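PDB 4ZM6: N-acetyl-beta-D glucosaminidase from Rhizomucor miehei CAU432, which probably hydrolyses beta-N-acetylglucosaminides through a family 3 glycoside hydrolase part and acetylates glucosamine with acetyl-CoA through a GCN5-related part. Local coordinates for residues I77-E82 with L125-N130; P133-N138 with V211-A216; S177-P182 with S227-H232. All coordinates share one frame; numbering follows the deposited sequence.

Interaction 1. Residues I77-E82 with L125-N130; sequences IAVDQE and LGMNWN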
# COMPACT_ATOMS: atom_id res chain seq x y z
N ILE A 77 -20.60 -30.56 -3.43
CA ILE A 77 -21.54 -30.31 -4.51
C ILE A 77 -21.42 -28.84 -4.91
O ILE A 77 -22.01 -27.95 -4.28
CB ILE A 77 -22.98 -30.65 -4.09
CG1 ILE A 77 -23.07 -32.13 -3.70
CG2 ILE A 77 -23.97 -30.34 -5.21
CD1 ILE A 77 -24.45 -32.57 -3.26
N ALA A 78 -20.65 -28.59 -5.97
CA ALA A 78 -20.30 -27.24 -6.37
C ALA A 78 -21.25 -26.66 -7.42
O ALA A 78 -22.09 -27.37 -7.96
CB ALA A 78 -18.87 -27.22 -6.90
N VAL A 79 -21.10 -25.36 -7.68
CA VAL A 79 -21.93 -24.66 -8.65
C VAL A 79 -21.32 -23.29 -9.01
O VAL A 79 -20.67 -22.66 -8.18
CB VAL A 79 -23.37 -24.47 -8.11
CG1 VAL A 79 -23.41 -23.44 -7.00
CG2 VAL A 79 -24.32 -24.08 -9.23
N ASP A 80 -21.53 -22.85 -10.25
CA ASP A 80 -21.12 -21.51 -10.68
C ASP A 80 -22.22 -20.49 -10.39
O ASP A 80 -22.98 -20.14 -11.28
CB ASP A 80 -20.86 -21.49 -12.19
CG ASP A 80 -19.50 -21.99 -12.56
OD1 ASP A 80 -18.50 -21.41 -12.10
OD2 ASP A 80 -19.43 -22.95 -13.35
N GLN A 81 -22.29 -20.01 -9.16
CA GLN A 81 -23.29 -18.99 -8.82
C GLN A 81 -22.66 -17.62 -8.65
O GLN A 81 -22.34 -17.20 -7.54
CB GLN A 81 -24.08 -19.41 -7.56
CG GLN A 81 -25.23 -18.48 -7.20
CD GLN A 81 -26.25 -18.32 -8.32
OE1 GLN A 81 -26.40 -19.19 -9.17
NE2 GLN A 81 -26.96 -17.20 -8.31
N GLU A 82 -22.49 -16.91 -9.77
CA GLU A 82 -21.86 -15.59 -9.77
C GLU A 82 -22.88 -14.45 -9.62
O GLU A 82 -22.49 -13.32 -9.31
CB GLU A 82 -21.04 -15.40 -11.04
CG GLU A 82 -19.86 -16.36 -11.13
CD GLU A 82 -19.06 -16.20 -12.41
OE1 GLU A 82 -18.43 -17.19 -12.82
OE2 GLU A 82 -19.05 -15.10 -12.99
N LEU A 125 -30.20 -25.95 0.11
CA LEU A 125 -30.45 -26.82 -1.05
C LEU A 125 -29.44 -27.97 -1.19
O LEU A 125 -29.67 -28.90 -1.96
CB LEU A 125 -30.46 -26.00 -2.34
CG LEU A 125 -31.49 -24.87 -2.45
CD1 LEU A 125 -31.37 -24.16 -3.79
CD2 LEU A 125 -32.91 -25.39 -2.25
N GLY A 126 -28.33 -27.90 -0.46
CA GLY A 126 -27.30 -28.93 -0.50
C GLY A 126 -26.03 -28.53 -1.22
O GLY A 126 -25.07 -29.30 -1.25
N MET A 127 -26.00 -27.33 -1.81
CA MET A 127 -24.76 -26.77 -2.36
C MET A 127 -23.85 -26.30 -1.25
O MET A 127 -24.28 -25.55 -0.37
CB MET A 127 -25.01 -25.59 -3.31
CG MET A 127 -25.05 -25.98 -4.77
SD MET A 127 -26.58 -26.84 -5.13
CE MET A 127 -27.72 -25.46 -5.24
N ASN A 128 -22.60 -26.72 -1.31
CA ASN A 128 -21.62 -26.41 -0.28
C ASN A 128 -20.27 -26.00 -0.87
O ASN A 128 -19.22 -26.21 -0.26
CB ASN A 128 -21.48 -27.61 0.66
CG ASN A 128 -21.26 -28.92 -0.08
OD1 ASN A 128 -21.08 -28.94 -1.30
ND2 ASN A 128 -21.28 -30.02 0.65
N TRP A 129 -20.31 -25.42 -2.07
CA TRP A 129 -19.11 -24.92 -2.74
C TRP A 129 -19.53 -24.05 -3.92
O TRP A 129 -19.93 -24.56 -4.96
CB TRP A 129 -18.22 -26.06 -3.24
CG TRP A 129 -16.85 -25.63 -3.72
CD1 TRP A 129 -16.46 -24.38 -4.11
CD2 TRP A 129 -15.70 -26.47 -3.89
NE1 TRP A 129 -15.15 -24.38 -4.49
CE2 TRP A 129 -14.65 -25.65 -4.37
CE3 TRP A 129 -15.45 -27.82 -3.68
CZ2 TRP A 129 -13.38 -26.15 -4.64
CZ3 TRP A 129 -14.18 -28.32 -3.94
CH2 TRP A 129 -13.17 -27.48 -4.42
N ASN A 130 -19.43 -22.74 -3.76
CA ASN A 130 -19.69 -21.83 -4.86
C ASN A 130 -18.37 -21.52 -5.57
O ASN A 130 -17.41 -21.06 -4.95
CB ASN A 130 -20.36 -20.56 -4.35
CG ASN A 130 -20.91 -19.70 -5.48
OD1 ASN A 130 -20.77 -20.03 -6.66
ND2 ASN A 130 -21.54 -18.59 -5.11
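The side chain of Val79 crosses that of Met127 at about a right angle, its CG1 branch lying 3.8 Å from Met127 CG. They pack beside the pairing of two neighbouring parallel strands, 76-79 and 129-130, of the TIM-type barrel of the glycoside hydrolase family 3 domain; the approach to the second strand leaves helix 108-125 through Gly126, which has positive phi. Leu122 of that helix packs on both Val79 and Met127. At the start of the pairing Asn128 folds back with CG between its backbone N and carbonyl carbon (chi1 50°). Its OD1 thereby receives Ile77 N at 2.7 Å, in the carbonyl plane and on a lone pair, while Asn128 N returns a bond to Ile77 O. Beyond these, Ala78 CB sits 3.9 Å from Trp129 CB, and the indole NE1 continues to Ser177 OG. The bond from Val79 N to Trp129 O is weak. Beyond Val79, the Asn130 carboxamide grips the backbone of one residue twice: Gln81 N donates to Asn130 OD1 at 2.9 Å, and Asn130 ND2 donates to Gln81 O, which lies only 2° out of the amide plane.

Interaction 2. Residues P133-N138 with V211-A216; sequences PVLDVN and VPFKKA
Phe213 sets CG anti to its carbonyl carbon (chi1 -71°), which swings its ring from the flank of the helix back toward Leu135; the leucine has the same first torsion (chi1 -56°), which carries its outer branch CD1 to the Pro212 carbonyl and Ala216. Phenyl ring and leucine meet as a CH-pi contact: Leu135 CB stands over one face of the Phe213 ring, 4.3 Å from the centroid and 16° off the ring normal, displaced toward the rim near CZ. The same CB also touches Pro212 CB, 4.1 Å away, at about a right angle to the direction of the ring. Farther out along the leucine, CD1 reaches Ala216 CB at 4.2 Å, one helical turn on from Pro212. Pro212 is the other main partner. Its CG comes 3.3 Å from Leu135 O and also meets Val137 CG2 at 3.9 Å, the valine and proline side chains crossing obliquely.

In the fold, this joins the loop that follows strand 129-130 to helix 211-217, within the TIM-type barrel of the hydrolase domain. Ile178 of strand 178-181 packs on Leu135, Phe213 and Ala216 and so links this cluster to the sheet, while Val158 of helix 155-171 touches Pro212. The Phe213 ring also meets Phe181 edge-to-face.

Asp136 turns its polar group to other partners, OD1 accepting from the backbone N of His180 and of His184. The loop therefore divides its work: Leu135 and Val137 hold the helix by apolar and CH-pi contacts, which impose less strict directions than hydrogen bonds, while the neighbouring aspartate fixes backbone amides.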
# COMPACT_ATOMS: atom_id res chain seq x y z
N PRO A 133 -15.60 -15.95 -5.87
CA PRO A 133 -15.95 -14.94 -6.85
C PRO A 133 -14.94 -14.84 -7.98
O PRO A 133 -13.87 -15.45 -7.93
CB PRO A 133 -15.91 -13.65 -6.03
CG PRO A 133 -14.78 -13.89 -5.08
CD PRO A 133 -14.75 -15.38 -4.81
N VAL A 134 -15.30 -14.06 -8.99
CA VAL A 134 -14.41 -13.72 -10.08
C VAL A 134 -13.55 -12.54 -9.63
O VAL A 134 -14.08 -11.52 -9.20
CB VAL A 134 -15.22 -13.36 -11.34
CG1 VAL A 134 -14.34 -12.79 -12.44
CG2 VAL A 134 -15.97 -14.58 -11.84
N LEU A 135 -12.23 -12.69 -9.70
CA LEU A 135 -11.30 -11.60 -9.40
C LEU A 135 -10.58 -11.09 -10.65
O LEU A 135 -9.59 -10.36 -10.55
CB LEU A 135 -10.27 -12.05 -8.35
CG LEU A 135 -10.81 -12.59 -7.02
CD1 LEU A 135 -9.67 -12.69 -6.03
CD2 LEU A 135 -11.92 -11.73 -6.46
N ASP A 136 -11.08 -11.48 -11.83
CA ASP A 136 -10.57 -10.95 -13.10
C ASP A 136 -10.86 -9.47 -13.18
O ASP A 136 -11.90 -9.02 -12.70
CB ASP A 136 -11.23 -11.64 -14.28
CG ASP A 136 -11.04 -13.14 -14.27
OD1 ASP A 136 -9.94 -13.63 -13.93
OD2 ASP A 136 -12.02 -13.83 -14.63
N VAL A 137 -9.95 -8.71 -13.79
CA VAL A 137 -10.04 -7.25 -13.82
C VAL A 137 -10.34 -6.76 -15.23
O VAL A 137 -9.56 -7.01 -16.16
CB VAL A 137 -8.74 -6.59 -13.31
CG1 VAL A 137 -8.87 -5.08 -13.27
CG2 VAL A 137 -8.37 -7.14 -11.94
N ASN A 138 -11.44 -6.04 -15.39
CA ASN A 138 -11.95 -5.68 -16.71
C ASN A 138 -11.45 -4.34 -17.25
O ASN A 138 -12.19 -3.34 -17.29
CB ASN A 138 -13.47 -5.71 -16.71
CG ASN A 138 -14.03 -6.35 -17.95
OD1 ASN A 138 -13.82 -7.54 -18.16
ND2 ASN A 138 -14.71 -5.58 -18.77
N VAL A 211 -3.08 -8.32 -8.47
CA VAL A 211 -3.38 -7.50 -7.29
C VAL A 211 -4.50 -8.11 -6.46
O VAL A 211 -4.30 -8.36 -5.27
CB VAL A 211 -3.71 -6.03 -7.65
CG1 VAL A 211 -4.25 -5.28 -6.43
CG2 VAL A 211 -2.47 -5.32 -8.18
N PRO A 212 -5.68 -8.36 -7.07
CA PRO A 212 -6.78 -8.92 -6.26
C PRO A 212 -6.50 -10.33 -5.71
O PRO A 212 -6.94 -10.65 -4.60
CB PRO A 212 -7.97 -8.91 -7.22
CG PRO A 212 -7.38 -8.87 -8.58
CD PRO A 212 -6.10 -8.10 -8.46
N PHE A 213 -5.78 -11.15 -6.47
CA PHE A 213 -5.40 -12.49 -6.02
C PHE A 213 -4.44 -12.42 -4.83
O PHE A 213 -4.60 -13.14 -3.85
CB PHE A 213 -4.75 -13.30 -7.15
CG PHE A 213 -5.72 -13.74 -8.21
CD1 PHE A 213 -6.50 -14.87 -8.04
CD2 PHE A 213 -5.85 -13.02 -9.39
CE1 PHE A 213 -7.39 -15.27 -9.01
CE2 PHE A 213 -6.74 -13.41 -10.37
CZ PHE A 213 -7.51 -14.55 -10.18
N LYS A 214 -3.45 -11.54 -4.92
CA LYS A 214 -2.49 -11.35 -3.85
C LYS A 214 -3.21 -10.93 -2.57
O LYS A 214 -2.94 -11.47 -1.50
CB LYS A 214 -1.45 -10.30 -4.21
CG LYS A 214 -0.30 -10.22 -3.22
CD LYS A 214 0.39 -8.87 -3.22
CE LYS A 214 1.51 -8.83 -2.18
NZ LYS A 214 2.58 -7.87 -2.56
N LYS A 215 -4.12 -9.97 -2.70
CA LYS A 215 -4.82 -9.43 -1.55
C LYS A 215 -5.70 -10.49 -0.87
O LYS A 215 -5.79 -10.52 0.35
CB LYS A 215 -5.64 -8.20 -1.95
CG LYS A 215 -6.26 -7.46 -0.78
CD LYS A 215 -6.25 -5.95 -0.99
CE LYS A 215 -7.29 -5.24 -0.12
NZ LYS A 215 -8.65 -5.19 -0.74
N ALA A 216 -6.32 -11.35 -1.67
CA ALA A 216 -7.15 -12.43 -1.13
C ALA A 216 -6.30 -13.44 -0.37
O ALA A 216 -6.62 -13.80 0.76
CB ALA A 216 -7.92 -13.11 -2.25

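Interaction 3. Residues S177-P182 with S227-H232; sequences SIKHFP and SVMVGH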
# COMPACT_ATOMS: atom_id res chain seq x y z
N SER A 177 -13.83 -20.32 -4.58
CA SER A 177 -12.77 -20.45 -5.57
C SER A 177 -12.62 -19.11 -6.26
O SER A 177 -13.49 -18.71 -7.03
CB SER A 177 -13.09 -21.53 -6.60
OG SER A 177 -13.18 -22.80 -5.99
N ILE A 178 -11.53 -18.41 -5.96
CA ILE A 178 -11.24 -17.17 -6.66
C ILE A 178 -10.69 -17.52 -8.05
O ILE A 178 -9.84 -18.42 -8.18
CB ILE A 178 -10.30 -16.23 -5.86
CG1 ILE A 178 -9.03 -16.93 -5.40
CG2 ILE A 178 -11.04 -15.68 -4.65
CD1 ILE A 178 -7.94 -15.97 -5.00
N LYS A 179 -11.19 -16.84 -9.07
CA LYS A 179 -10.87 -17.17 -10.45
C LYS A 179 -10.84 -15.93 -11.32
O LYS A 179 -11.44 -14.93 -10.96
CB LYS A 179 -11.91 -18.15 -11.00
CG LYS A 179 -13.35 -17.81 -10.65
CD LYS A 179 -14.32 -18.44 -11.65
CE LYS A 179 -15.64 -18.79 -10.99
NZ LYS A 179 -16.76 -18.92 -11.97
N HIS A 180 -10.16 -15.96 -12.47
CA HIS A 180 -9.47 -17.13 -13.02
C HIS A 180 -7.98 -16.86 -13.03
O HIS A 180 -7.51 -16.02 -13.80
CB HIS A 180 -9.92 -17.39 -14.46
CG HIS A 180 -11.40 -17.54 -14.61
ND1 HIS A 180 -12.02 -18.76 -14.67
CD2 HIS A 180 -12.38 -16.61 -14.71
CE1 HIS A 180 -13.33 -18.59 -14.80
NE2 HIS A 180 -13.57 -17.29 -14.83
N PHE A 181 -7.24 -17.56 -12.18
CA PHE A 181 -5.82 -17.30 -12.02
C PHE A 181 -5.11 -17.59 -13.34
O PHE A 181 -5.40 -18.60 -13.98
CB PHE A 181 -5.25 -18.17 -10.90
CG PHE A 181 -3.85 -17.79 -10.49
CD1 PHE A 181 -3.65 -16.79 -9.55
CD2 PHE A 181 -2.75 -18.44 -11.03
CE1 PHE A 181 -2.36 -16.43 -9.16
CE2 PHE A 181 -1.47 -18.09 -10.65
CZ PHE A 181 -1.27 -17.08 -9.71
N PRO A 182 -4.16 -16.72 -13.75
CA PRO A 182 -3.64 -15.51 -13.13
C PRO A 182 -4.35 -14.20 -13.48
O PRO A 182 -3.87 -13.13 -13.12
CB PRO A 182 -2.21 -15.46 -13.65
CG PRO A 182 -2.32 -16.02 -15.02
CD PRO A 182 -3.35 -17.12 -14.92
N SER A 227 -10.03 -22.15 -1.85
CA SER A 227 -9.46 -22.69 -3.08
C SER A 227 -9.20 -21.59 -4.12
O SER A 227 -9.76 -20.49 -4.05
CB SER A 227 -10.37 -23.77 -3.67
OG SER A 227 -11.40 -23.21 -4.47
N VAL A 228 -8.35 -21.91 -5.09
CA VAL A 228 -8.03 -21.02 -6.20
C VAL A 228 -8.20 -21.78 -7.51
O VAL A 228 -7.71 -22.89 -7.65
CB VAL A 228 -6.59 -20.49 -6.10
CG1 VAL A 228 -6.22 -19.66 -7.32
CG2 VAL A 228 -6.40 -19.68 -4.82
N MET A 229 -8.89 -21.17 -8.48
CA MET A 229 -9.09 -21.80 -9.78
C MET A 229 -8.17 -21.18 -10.84
O MET A 229 -8.09 -19.96 -10.99
CB MET A 229 -10.54 -21.67 -10.22
CG MET A 229 -10.89 -22.48 -11.46
SD MET A 229 -12.51 -22.07 -12.12
CE MET A 229 -13.55 -22.86 -10.90
N VAL A 230 -7.51 -22.05 -11.60
CA VAL A 230 -6.63 -21.63 -12.67
C VAL A 230 -7.36 -21.77 -14.00
O VAL A 230 -7.66 -22.88 -14.45
CB VAL A 230 -5.34 -22.47 -12.69
CG1 VAL A 230 -4.36 -21.93 -13.71
CG2 VAL A 230 -4.72 -22.51 -11.30
N GLY A 231 -7.65 -20.64 -14.65
CA GLY A 231 -8.28 -20.65 -15.96
C GLY A 231 -7.35 -21.15 -17.05
O GLY A 231 -6.21 -21.55 -16.77
N HIS A 232 -7.83 -21.11 -18.28
CA HIS A 232 -7.06 -21.56 -19.44
C HIS A 232 -6.66 -20.36 -20.29
O HIS A 232 -7.46 -19.84 -21.06
CB HIS A 232 -7.88 -22.54 -20.28
CG HIS A 232 -8.59 -23.57 -19.48
ND1 HIS A 232 -7.92 -24.58 -18.81
CD2 HIS A 232 -9.90 -23.77 -19.24
CE1 HIS A 232 -8.80 -25.35 -18.19
NE2 HIS A 232 -10.01 -24.88 -18.43
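Met229 SD approaches the His180 imidazole obliquely, 5.0 Å from the ring centroid, while CD of Lys179 lies over one face of that ring, displaced toward the rim. The Phe181 ring has Pro182 CB over one face and meets Val228 CG1 obliquely. Lys179 and Met229 lie side by side, pointing the same way, CB to CB at 3.9 Å. The lysine end continues to Glu82 and Asp80, which both salt-bridge NZ.

The two segments carry adjacent parallel strands, 178-181 and 227-230, of the TIM-type barrel. Their register slips by one residue between the Ile178-Val228 and Phe181-Val230 pairs: a beta bulge. The cis peptide before His180 falls within this bulge, and another cis peptide precedes Pro182. Around the slip, Met229 bonds through both backbone groups, its N donating to Ile178 O at 2.9 Å and its O accepting Phe181 N at 2.8 Å, in the carbonyl plane. Gly231 N adds a weak bond to Phe181 O, and the Gly231 carbonyl in turn accepts from the hydroxyls of Ser244 and Ser245.

Toward helix 211-217, Ile178 CG1 crosses to Val228 CG2 at 3.8 Å, and Leu217 packs on the valine. Phe181 CB lies 4.0 Å from Val228 CG1. At the other end of the pairing, Ser227 OG is hydrogen-bonded to the carbonyl of Thr176.

All three contacts are buried in the hydrolase domain. Interactions 1 and 3 each pair neighbouring parallel barrel strands; interaction 2 instead ties a loop to a helix and is apolar. Asparagine carboxamides supplement the strand pairing in interaction 1, whereas interaction 3 relies on backbone bonds around a bulge. Interactions 2 and 3 lie nearest each other, with centres about 9 Å apart: Leu135 N bonds to Lys179 O at 2.7 Å, and Ile178 belongs to the apolar packing of both. Interaction 1 reaches interaction 3 by polar links, through Lys179 and Ser177, but meets interaction 2 by packing of Glu82 on Val134.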